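Local structure of protein DUF199/WhiA (Thermotoga maritima, 3HYI) at residues 7-10 against 11-15; 124-128 against 129-133; 114-117 against 118-122; 31-34 against 35-39; 59-62 against 63-67. The protein probably takes part in cell division and chromosome segregation as a DNA-binding protein that joins a degenerate LAGLIDADG homing-endonuclease domain to a C-terminal helix-turn-helix domain. All blocks are in the same frame, centred on the assembly; numbering follows the deposited sequence.

Contacts 3 and 4 lie on the two LAGLIDADG helices, 108-122 and 25-39, whose segments touch with centres about 7 Å apart; contact 5 is a helical stretch of 56-68 on the same side of the chain. All three are buried and largely apolar, but a charged cluster joins them: E31 of contact 4 forms salt bridges with R116 of contact 3 and R61 of contact 5. Contact 1, the capped start of helix 9-16, is partly buried and touches contacts 2 and 3 through S10 and K14. Contact 2, the connection between strands 123-125 and 134-138, is at the surface, where backbone hydrogen bonds and waters predominate.

Contact 1 of 5, residues 7-10 against 11-15; sequences RTFS and EEIKE
F9 and I13, one helical turn apart, form the tight part of this first stretch of helix 9-16. The delta methyl CD1 of I13 approaches the F9 ring obliquely and lies only 3.2 Å from CE2, close for two carbons. The ring is in place for this because F9 carries CG anti to the backbone N (chi1 -174°), and beneath the pair I13 N donates to F9 O. The helix opens with an N-cap: OG1 of T8 accepts the E11 N-H in a 3.2 Å bond that is close to straight (165°), while T8 O receives E12 N as the regular turns begin.

The side facing solvent is much looser. R7, which precedes the helix, runs back alongside it, passing CG of E12 with its own CG at 4.1 Å. Its guanidinium ends beside E15, whose OE2 stands over one face, 3.2 Å from NH2. Because OE2 lies well above the guanidinium plane, no N-H points at it, and the salt bridge is one of charge alone; the two planes are turned 70° apart.

Between these extremes, a water links OG of S10, at 2.7 Å, to NZ of K14, from which it accepts a hydrogen bond. Both groups also leave the helix for stronger partners: S10 OG bonds to M125 N of strand 123-125, and K14 NZ to the carbonyls of L120 and G123 where helix 108-122 gives way to that strand. F9 and I13 are covered by M125 and by helix 189-201, while E11 reaches S55 and A57 at the start of helix 56-68.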
# COMPACT_ATOMS: atom_id res chain seq x y z
N ARG A 7 13.56 -10.80 -8.29
CA ARG A 7 14.18 -9.49 -7.93
C ARG A 7 13.21 -8.64 -7.14
O ARG A 7 12.03 -8.55 -7.50
CB ARG A 7 14.60 -8.74 -9.19
CG ARG A 7 15.55 -7.61 -8.91
CD ARG A 7 16.27 -7.19 -10.17
NE ARG A 7 17.52 -7.92 -10.35
CZ ARG A 7 18.04 -8.27 -11.53
NH1 ARG A 7 19.20 -8.92 -11.57
NH2 ARG A 7 17.40 -7.99 -12.66
N THR A 8 13.69 -8.02 -6.06
CA THR A 8 12.81 -7.21 -5.23
C THR A 8 12.38 -5.98 -6.01
O THR A 8 13.09 -5.49 -6.88
CB THR A 8 13.45 -6.77 -3.88
OG1 THR A 8 14.38 -5.70 -4.10
CG2 THR A 8 14.14 -7.93 -3.18
N PHE A 9 11.18 -5.51 -5.69
CA PHE A 9 10.60 -4.34 -6.32
C PHE A 9 11.49 -3.12 -6.15
O PHE A 9 11.62 -2.29 -7.06
CB PHE A 9 9.24 -4.07 -5.68
CG PHE A 9 8.48 -2.98 -6.33
CD1 PHE A 9 7.66 -3.25 -7.41
CD2 PHE A 9 8.57 -1.68 -5.87
CE1 PHE A 9 6.94 -2.25 -8.03
CE2 PHE A 9 7.86 -0.67 -6.48
CZ PHE A 9 7.04 -0.95 -7.56
N SER A 10 12.10 -3.02 -4.97
CA SER A 10 12.98 -1.91 -4.62
C SER A 10 14.21 -1.85 -5.51
O SER A 10 14.57 -0.78 -6.00
CB SER A 10 13.42 -2.06 -3.16
OG SER A 10 13.94 -0.85 -2.66
N GLU A 11 14.87 -2.99 -5.71
CA GLU A 11 16.05 -3.05 -6.57
C GLU A 11 15.71 -2.75 -8.03
O GLU A 11 16.52 -2.17 -8.74
CB GLU A 11 16.74 -4.42 -6.45
CG GLU A 11 18.08 -4.56 -7.21
CD GLU A 11 19.20 -3.67 -6.68
OE1 GLU A 11 19.03 -3.02 -5.63
OE2 GLU A 11 20.27 -3.64 -7.32
N GLU A 12 14.51 -3.14 -8.46
CA GLU A 12 14.02 -2.81 -9.81
C GLU A 12 13.90 -1.30 -10.02
O GLU A 12 14.22 -0.79 -11.10
CB GLU A 12 12.68 -3.49 -10.08
CG GLU A 12 12.80 -4.97 -10.40
CD GLU A 12 11.46 -5.59 -10.73
OE1 GLU A 12 11.33 -6.14 -11.84
OE2 GLU A 12 10.54 -5.53 -9.89
N ILE A 13 13.42 -0.59 -9.00
CA ILE A 13 13.40 0.87 -9.01
C ILE A 13 14.82 1.43 -9.09
O ILE A 13 15.10 2.33 -9.88
CB ILE A 13 12.71 1.44 -7.75
CG1 ILE A 13 11.21 1.15 -7.80
CG2 ILE A 13 12.93 2.94 -7.62
CD1 ILE A 13 10.60 1.00 -6.43
N LYS A 14 15.72 0.89 -8.28
CA LYS A 14 17.11 1.36 -8.23
C LYS A 14 17.88 1.12 -9.54
O LYS A 14 18.77 1.89 -9.88
CB LYS A 14 17.84 0.75 -7.04
CG LYS A 14 17.35 1.30 -5.72
CD LYS A 14 18.09 0.74 -4.53
CE LYS A 14 17.52 1.31 -3.23
NZ LYS A 14 18.38 1.03 -2.06
N GLU A 15 17.53 0.05 -10.26
CA GLU A 15 18.12 -0.22 -11.58
C GLU A 15 17.81 0.87 -12.61
O GLU A 15 18.64 1.16 -13.47
CB GLU A 15 17.65 -1.57 -12.11
CG GLU A 15 18.30 -2.77 -11.43
CD GLU A 15 17.70 -4.09 -11.85
OE1 GLU A 15 16.52 -4.11 -12.27
OE2 GLU A 15 18.41 -5.11 -11.77
O HOH W 1 16.46 -1.43 -1.76

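Contact 2 of 5, residues 124-128 against 129-133; sequences SMTNP and RYHYH
T126 and H133 face each other where the chain doubles back between strands 123-125 and 134-138, the two segments running 141° apart. T126 N donates to H133 O at 2.9 Å in a nearly straight bond (173°). The reciprocal link is made by water: one molecule donates to T126 O and H131 O and accepts from H133 N, so three backbone groups share it. At the turn itself, N127 O takes the N-H groups of both Y130, at 2.8 Å, and H131, at 3.0 Å. The first closes a beta turn with P128 and R129 at its corners, and its donor stands above the carbonyl plane. Across the turn, the CA-H of P128 is directed at H131 O.

The N127 side chain strengthens the same bend. With CG anti to its backbone N (chi1 -165°), OD1 comes round to accept R129 N at 3.2 Å, which makes an Asx turn. P128 packs CB against CE1 of Y132 at 4.2 Å, and a second water joins P128 O to Y132 OH. NE2 of H133 is hydrogen-bonded to E135 of strand 134-138.

Both oxygens of N127 are thus engaged by backbone N-H groups, and solvent supplies links the strands do not make directly. The bend therefore probably owes its shape chiefly to polar main-chain bonds, while M125 and P128 anchor one side of it in apolar neighbours.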
# COMPACT_ATOMS: atom_id res chain seq x y z
N SER A 124 14.88 2.40 0.68
CA SER A 124 14.17 1.28 0.07
C SER A 124 12.70 1.61 -0.11
O SER A 124 12.19 2.58 0.45
CB SER A 124 14.33 -0.00 0.90
OG SER A 124 13.81 0.16 2.21
N MET A 125 12.03 0.78 -0.90
CA MET A 125 10.61 0.95 -1.16
C MET A 125 9.91 -0.40 -1.20
O MET A 125 10.41 -1.36 -1.79
CB MET A 125 10.39 1.68 -2.48
CG MET A 125 8.95 2.12 -2.68
SD MET A 125 8.60 2.54 -4.38
CE MET A 125 6.81 2.69 -4.32
N THR A 126 8.75 -0.44 -0.58
CA THR A 126 7.94 -1.63 -0.53
C THR A 126 7.15 -1.81 -1.82
O THR A 126 6.81 -0.84 -2.50
CB THR A 126 6.96 -1.57 0.65
OG1 THR A 126 7.64 -1.90 1.86
CG2 THR A 126 5.83 -2.54 0.43
N ASN A 127 6.88 -3.07 -2.16
CA ASN A 127 5.95 -3.40 -3.22
C ASN A 127 4.56 -2.85 -2.86
O ASN A 127 3.96 -3.29 -1.89
CB ASN A 127 5.88 -4.92 -3.41
CG ASN A 127 5.23 -5.33 -4.73
OD1 ASN A 127 4.31 -4.67 -5.22
ND2 ASN A 127 5.71 -6.43 -5.30
N PRO A 128 4.06 -1.88 -3.65
CA PRO A 128 2.81 -1.17 -3.34
C PRO A 128 1.56 -2.01 -3.52
O PRO A 128 0.45 -1.56 -3.22
CB PRO A 128 2.82 -0.01 -4.34
CG PRO A 128 3.56 -0.54 -5.49
CD PRO A 128 4.64 -1.41 -4.92
N ARG A 129 1.73 -3.23 -4.01
CA ARG A 129 0.67 -4.22 -3.99
C ARG A 129 0.40 -4.66 -2.55
O ARG A 129 -0.67 -5.20 -2.26
CB ARG A 129 1.06 -5.43 -4.82
CG ARG A 129 -0.11 -6.06 -5.53
CD ARG A 129 0.28 -7.39 -6.10
NE ARG A 129 1.32 -7.25 -7.13
CZ ARG A 129 1.09 -6.85 -8.38
NH1 ARG A 129 -0.14 -6.54 -8.79
NH2 ARG A 129 2.11 -6.74 -9.23
N TYR A 130 1.37 -4.42 -1.67
CA TYR A 130 1.29 -4.84 -0.28
C TYR A 130 1.39 -3.71 0.73
O TYR A 130 0.76 -3.77 1.79
CB TYR A 130 2.38 -5.86 0.00
CG TYR A 130 2.26 -7.08 -0.89
CD1 TYR A 130 1.02 -7.66 -1.13
CD2 TYR A 130 3.38 -7.64 -1.49
CE1 TYR A 130 0.89 -8.77 -1.94
CE2 TYR A 130 3.26 -8.75 -2.31
CZ TYR A 130 2.02 -9.31 -2.53
OH TYR A 130 1.89 -10.42 -3.34
N HIS A 131 2.17 -2.68 0.41
CA HIS A 131 2.37 -1.56 1.32
C HIS A 131 2.63 -0.28 0.58
O HIS A 131 3.20 -0.28 -0.50
CB HIS A 131 3.58 -1.79 2.22
CG HIS A 131 3.57 -3.09 2.94
ND1 HIS A 131 4.27 -4.20 2.52
CD2 HIS A 131 2.92 -3.47 4.06
CE1 HIS A 131 4.06 -5.20 3.36
NE2 HIS A 131 3.24 -4.78 4.30
N TYR A 132 2.23 0.82 1.21
CA TYR A 132 2.70 2.13 0.80
C TYR A 132 3.81 2.54 1.76
O TYR A 132 3.55 2.98 2.88
CB TYR A 132 1.57 3.16 0.82
CG TYR A 132 0.49 2.94 -0.23
CD1 TYR A 132 0.76 2.28 -1.43
CD2 TYR A 132 -0.80 3.45 -0.04
CE1 TYR A 132 -0.22 2.09 -2.38
CE2 TYR A 132 -1.79 3.27 -1.00
CZ TYR A 132 -1.49 2.59 -2.17
OH TYR A 132 -2.45 2.40 -3.13
N HIS A 133 5.05 2.38 1.32
CA HIS A 133 6.21 2.69 2.15
C HIS A 133 7.47 2.94 1.33
O HIS A 133 7.91 2.07 0.57
CB HIS A 133 6.47 1.55 3.14
CG HIS A 133 7.44 1.90 4.22
ND1 HIS A 133 7.15 2.81 5.21
CD2 HIS A 133 8.69 1.44 4.48
CE1 HIS A 133 8.18 2.91 6.03
NE2 HIS A 133 9.13 2.09 5.61
O HOH W 2 5.22 1.45 -1.62
O HOH W 3 -2.16 -0.73 -3.84

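Contact 3 of 5, residues 114-117 against 118-122; sequences FLRG and LFLSG
F114 and L118 pack one turn apart on helix 108-122, which carries the second LAGLIDADG-like signature of the protein, the helix that in this fold pairs with its counterpart, here helix 25-39. The L118 side chain leaves the backbone with CG anti to the carbonyl carbon (chi1 -77°), which directs it back along the helix. CB rests on the carbonyl oxygens of the preceding turn, 3.5 Å from F114 O. CG then comes over one face of the F114 ring, 4.1 Å from its centroid and 18° off the normal, a CH-pi contact. From there the branches part: CD1 runs outward past the rim at CE2, 3.4 Å away, whereas CD2 sits above the rim near CZ and faces G34 O of helix 25-39. F105 meets the F114 ring edge-to-face.

On another side of the helix, R116 and L120 lie side by side and point the same way, R116 CG resting 4.0 Å from CD1 of L120. The R116 guanidinium goes on to E31 of helix 25-39, and also to I185 O.

G117 has no side chain to hold the paired helices apart, and S121 on the next turn keeps its hydroxyl folded onto its own helix. G117 O accepts twice from S121, from N at 3.1 Å and from OG at 2.7 Å, the two donors arriving from opposite faces of the carbonyl plane.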
# COMPACT_ATOMS: atom_id res chain seq x y z
N PHE A 114 20.89 14.80 -4.28
CA PHE A 114 21.16 14.35 -2.91
C PHE A 114 20.17 13.27 -2.49
O PHE A 114 20.55 12.26 -1.91
CB PHE A 114 21.11 15.54 -1.95
CG PHE A 114 21.43 15.21 -0.52
CD1 PHE A 114 22.71 14.83 -0.15
CD2 PHE A 114 20.45 15.30 0.46
CE1 PHE A 114 23.01 14.54 1.18
CE2 PHE A 114 20.74 15.00 1.79
CZ PHE A 114 22.03 14.62 2.15
N LEU A 115 18.89 13.50 -2.79
CA LEU A 115 17.83 12.52 -2.50
C LEU A 115 18.07 11.20 -3.22
O LEU A 115 17.87 10.13 -2.64
CB LEU A 115 16.46 13.06 -2.91
CG LEU A 115 15.75 14.01 -1.94
CD1 LEU A 115 14.43 14.44 -2.55
CD2 LEU A 115 15.53 13.35 -0.58
N ARG A 116 18.47 11.27 -4.49
CA ARG A 116 18.76 10.08 -5.28
C ARG A 116 19.89 9.27 -4.64
O ARG A 116 19.80 8.05 -4.54
CB ARG A 116 19.12 10.46 -6.72
CG ARG A 116 19.35 9.26 -7.63
CD ARG A 116 19.25 9.62 -9.11
NE ARG A 116 20.15 10.72 -9.46
CZ ARG A 116 19.79 11.96 -9.77
NH1 ARG A 116 18.51 12.33 -9.81
NH2 ARG A 116 20.72 12.86 -10.05
N GLY A 117 20.94 9.95 -4.20
CA GLY A 117 22.05 9.32 -3.50
C GLY A 117 21.62 8.68 -2.18
O GLY A 117 21.99 7.54 -1.89
N LEU A 118 20.84 9.42 -1.39
CA LEU A 118 20.30 8.92 -0.12
C LEU A 118 19.47 7.65 -0.31
O LEU A 118 19.60 6.69 0.45
CB LEU A 118 19.43 9.98 0.56
CG LEU A 118 20.12 11.13 1.29
CD1 LEU A 118 19.08 12.06 1.90
CD2 LEU A 118 21.07 10.61 2.38
N PHE A 119 18.62 7.66 -1.33
CA PHE A 119 17.71 6.56 -1.61
C PHE A 119 18.42 5.32 -2.14
O PHE A 119 18.15 4.21 -1.69
CB PHE A 119 16.64 7.01 -2.61
CG PHE A 119 15.68 5.92 -2.99
CD1 PHE A 119 15.82 5.24 -4.18
CD2 PHE A 119 14.64 5.58 -2.14
CE1 PHE A 119 14.94 4.24 -4.54
CE2 PHE A 119 13.75 4.57 -2.48
CZ PHE A 119 13.90 3.90 -3.68
N LEU A 120 19.30 5.52 -3.12
CA LEU A 120 20.05 4.41 -3.70
C LEU A 120 20.87 3.68 -2.64
O LEU A 120 20.82 2.45 -2.55
CB LEU A 120 20.98 4.90 -4.82
CG LEU A 120 20.35 5.08 -6.20
CD1 LEU A 120 21.28 5.85 -7.10
CD2 LEU A 120 19.99 3.73 -6.84
N SER A 121 21.60 4.44 -1.83
CA SER A 121 22.55 3.87 -0.87
C SER A 121 21.86 3.27 0.36
O SER A 121 22.12 2.12 0.71
CB SER A 121 23.58 4.92 -0.45
OG SER A 121 22.97 6.04 0.18
N GLY A 122 21.01 4.05 1.02
CA GLY A 122 20.39 3.63 2.28
C GLY A 122 18.88 3.57 2.31
O GLY A 122 18.29 3.29 3.35

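Contact 4 of 5, residues 31-34 against 35-39; sequences ELLG and FIKAR
E31 extends fully with CG anti to its backbone N (chi1 -179°), while F35 holds its ring beside its own backbone N (chi1 -86°), and these settings lay the two side chains alongside each other. Carboxylate and ring are almost coplanar, 22° apart, with OE1 of E31 4.0 Å from CE2 of F35. The ring also turns its edge to the backbone, CD2 standing 3.4 Å from E31 O in the ring plane. Each carboxylate oxygen is gripped by an arginine from elsewhere, OE1 by R61 and OE2 by R116, which probably keeps the group ionised although it is buried.

This is the first LAGLIDADG helix, 25-39, packed against its partner 108-122 on one side and strand 48-53 on another. G34 keeps the interface close. Its carbonyl accepts A38 N at 3.1 Å, and A38 presents no more than a methyl toward S121 of the partner helix.

Elsewhere on the helix, L32 and I36 cross with CG of the leucine 4.2 Å from CD1 of the isoleucine. L33 and K37 run parallel as far as their CG atoms, 4.0 Å apart, before the lysine chain bends. Beneath them K37 N donates to L33 O in a short bond of 2.7 Å.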
# COMPACT_ATOMS: atom_id res chain seq x y z
N GLU A 31 24.90 14.26 -5.23
CA GLU A 31 24.45 12.87 -5.16
C GLU A 31 25.45 11.98 -4.43
O GLU A 31 25.06 11.09 -3.68
CB GLU A 31 24.18 12.29 -6.55
CG GLU A 31 23.69 10.85 -6.52
CD GLU A 31 23.32 10.30 -7.87
OE1 GLU A 31 23.10 9.08 -7.97
OE2 GLU A 31 23.26 11.09 -8.84
N LEU A 32 26.74 12.22 -4.65
CA LEU A 32 27.80 11.50 -3.94
C LEU A 32 27.71 11.76 -2.43
O LEU A 32 27.85 10.83 -1.64
CB LEU A 32 29.18 11.91 -4.46
CG LEU A 32 30.39 11.17 -3.86
CD1 LEU A 32 30.34 9.68 -4.20
CD2 LEU A 32 31.69 11.80 -4.34
N LEU A 33 27.46 13.01 -2.06
CA LEU A 33 27.27 13.37 -0.65
C LEU A 33 26.13 12.58 -0.03
O LEU A 33 26.20 12.19 1.13
CB LEU A 33 27.02 14.88 -0.51
CG LEU A 33 27.01 15.42 0.92
CD1 LEU A 33 28.42 15.38 1.52
CD2 LEU A 33 26.44 16.84 0.96
N GLY A 34 25.07 12.35 -0.82
CA GLY A 34 23.97 11.49 -0.41
C GLY A 34 24.43 10.08 -0.07
O GLY A 34 24.05 9.53 0.96
N PHE A 35 25.26 9.51 -0.94
CA PHE A 35 25.91 8.22 -0.68
C PHE A 35 26.78 8.29 0.57
O PHE A 35 26.72 7.40 1.42
CB PHE A 35 26.80 7.81 -1.87
CG PHE A 35 26.07 7.07 -2.96
CD1 PHE A 35 26.05 5.68 -2.97
CD2 PHE A 35 25.45 7.75 -4.00
CE1 PHE A 35 25.39 4.98 -3.99
CE2 PHE A 35 24.80 7.06 -5.02
CZ PHE A 35 24.77 5.67 -5.01
N ILE A 36 27.59 9.35 0.67
CA ILE A 36 28.50 9.54 1.81
C ILE A 36 27.74 9.68 3.13
O ILE A 36 28.07 9.01 4.11
CB ILE A 36 29.40 10.78 1.62
CG1 ILE A 36 30.39 10.56 0.48
CG2 ILE A 36 30.16 11.09 2.91
CD1 ILE A 36 31.25 11.77 0.17
N LYS A 37 26.73 10.54 3.15
CA LYS A 37 25.94 10.77 4.37
C LYS A 37 25.20 9.51 4.82
O LYS A 37 25.13 9.22 6.02
CB LYS A 37 24.94 11.91 4.17
CG LYS A 37 25.55 13.31 4.05
CD LYS A 37 26.39 13.67 5.27
CE LYS A 37 26.61 15.17 5.37
NZ LYS A 37 27.69 15.52 6.34
N ALA A 38 24.64 8.77 3.87
CA ALA A 38 23.85 7.57 4.18
C ALA A 38 24.72 6.35 4.53
O ALA A 38 24.46 5.68 5.53
CB ALA A 38 22.92 7.24 3.01
N ARG A 39 25.72 6.07 3.71
CA ARG A 39 26.48 4.82 3.83
C ARG A 39 28.01 4.97 3.80
O ARG A 39 28.73 3.97 3.71
CB ARG A 39 26.03 3.84 2.74
CG ARG A 39 24.62 3.29 2.94
CD ARG A 39 24.50 2.49 4.24
NE ARG A 39 23.21 1.83 4.39
CZ ARG A 39 22.85 0.71 3.77
NH1 ARG A 39 23.67 0.10 2.92
NH2 ARG A 39 21.64 0.19 3.98

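Contact 5 of 5, residues 59-62 against 63-67; sequences SRRL and LNLMK
R61 and L65 set a flat charged group against a methyl: CD1 of L65 comes over one face of the guanidinium, toward its rim, and lies 3.9 Å from NE. The two side chains are one turn apart on helix 56-68. R61 gets there through CG anti to the backbone N and a bend at chi2 (65°), which turns the chain along the helix toward the next turn, where L65 lies. The leucine meets only a face of the group, so the N-H groups round its rim can bond elsewhere: NE forms a salt bridge with E31 of helix 25-39, and NH1 reaches the carbonyls of V18 and V20. A buried charge is thereby met by one carboxylate and by backbone oxygens.

N64 lies over the preceding turn with its amide against a carbonyl, CG being 3.2 Å from R60 O. Neither end of that amide bonds to the oxygen, which is taken by N64 N at 3.0 Å, and ND2 turns instead to V18 O.

Leucine and methionine side chains lean on the turn before them in a similar manner. L63 CG lies 3.4 Å from S59 O, and M66 CG is equally near L62 O, which also accepts M66 N at 3.1 Å. L62 and M66 face the sheet, L62 on F51, L53 and I91 and M66 on A93, whereas L63 is nearer the surface.

Helix 56-68 follows two strands and precedes two more, in the alpha-beta-beta-alpha-beta-beta order of the LAGLIDADG homing-endonuclease fold, packing on the sheet beside the signature helix.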
# COMPACT_ATOMS: atom_id res chain seq x y z
N SER A 59 25.72 0.37 -6.11
CA SER A 59 27.17 0.21 -6.30
C SER A 59 27.60 0.69 -7.69
O SER A 59 28.62 1.36 -7.82
CB SER A 59 27.59 -1.25 -6.11
OG SER A 59 27.12 -1.77 -4.87
N ARG A 60 26.82 0.33 -8.70
CA ARG A 60 27.09 0.75 -10.08
C ARG A 60 26.93 2.25 -10.29
O ARG A 60 27.69 2.86 -11.05
CB ARG A 60 26.18 0.00 -11.05
CG ARG A 60 26.51 -1.46 -11.19
CD ARG A 60 25.88 -2.05 -12.43
NE ARG A 60 26.43 -3.37 -12.72
CZ ARG A 60 25.97 -4.53 -12.25
NH1 ARG A 60 24.91 -4.56 -11.45
NH2 ARG A 60 26.57 -5.66 -12.59
N ARG A 61 25.94 2.85 -9.63
CA ARG A 61 25.76 4.29 -9.68
C ARG A 61 26.94 5.01 -9.04
O ARG A 61 27.42 6.01 -9.58
CB ARG A 61 24.46 4.70 -8.96
CG ARG A 61 24.13 6.18 -9.07
CD ARG A 61 23.83 6.57 -10.51
NE ARG A 61 23.45 7.97 -10.64
CZ ARG A 61 23.29 8.61 -11.79
NH1 ARG A 61 23.48 7.97 -12.94
NH2 ARG A 61 22.95 9.89 -11.80
N LEU A 62 27.40 4.51 -7.90
CA LEU A 62 28.55 5.08 -7.21
C LEU A 62 29.79 5.06 -8.10
O LEU A 62 30.55 6.02 -8.14
CB LEU A 62 28.83 4.33 -5.91
CG LEU A 62 29.98 4.85 -5.03
CD1 LEU A 62 29.70 6.28 -4.58
CD2 LEU A 62 30.21 3.93 -3.83
N LEU A 63 29.98 3.95 -8.82
CA LEU A 63 31.11 3.83 -9.74
C LEU A 63 30.99 4.82 -10.89
O LEU A 63 31.99 5.40 -11.32
CB LEU A 63 31.24 2.40 -10.28
CG LEU A 63 31.66 1.31 -9.29
CD1 LEU A 63 31.85 -0.02 -10.03
CD2 LEU A 63 32.93 1.68 -8.53
N ASN A 64 29.77 5.01 -11.40
CA ASN A 64 29.54 5.97 -12.48
C ASN A 64 29.77 7.43 -12.05
O ASN A 64 30.25 8.24 -12.84
CB ASN A 64 28.13 5.82 -13.05
CG ASN A 64 27.93 4.49 -13.78
OD1 ASN A 64 28.88 3.79 -14.11
ND2 ASN A 64 26.67 4.16 -14.05
N LEU A 65 29.44 7.75 -10.80
CA LEU A 65 29.70 9.08 -10.24
C LEU A 65 31.19 9.35 -10.12
O LEU A 65 31.67 10.42 -10.49
CB LEU A 65 29.03 9.24 -8.87
CG LEU A 65 27.61 9.82 -8.80
CD1 LEU A 65 26.87 9.69 -10.11
CD2 LEU A 65 26.83 9.15 -7.68
N MET A 66 31.92 8.37 -9.59
CA MET A 66 33.38 8.47 -9.45
C MET A 66 34.08 8.57 -10.80
O MET A 66 35.13 9.21 -10.92
CB MET A 66 33.92 7.28 -8.65
CG MET A 66 33.51 7.28 -7.19
SD MET A 66 34.04 8.75 -6.28
CE MET A 66 35.75 8.34 -5.94
N LYS A 67 33.51 7.91 -11.80
CA LYS A 67 34.01 7.98 -13.18
C LYS A 67 33.78 9.36 -13.78
O LYS A 67 34.66 9.90 -14.46
CB LYS A 67 33.33 6.91 -14.02
CG LYS A 67 33.62 6.94 -15.51
CD LYS A 67 32.78 5.89 -16.23
CE LYS A 67 32.70 6.14 -17.72
NZ LYS A 67 33.92 5.67 -18.43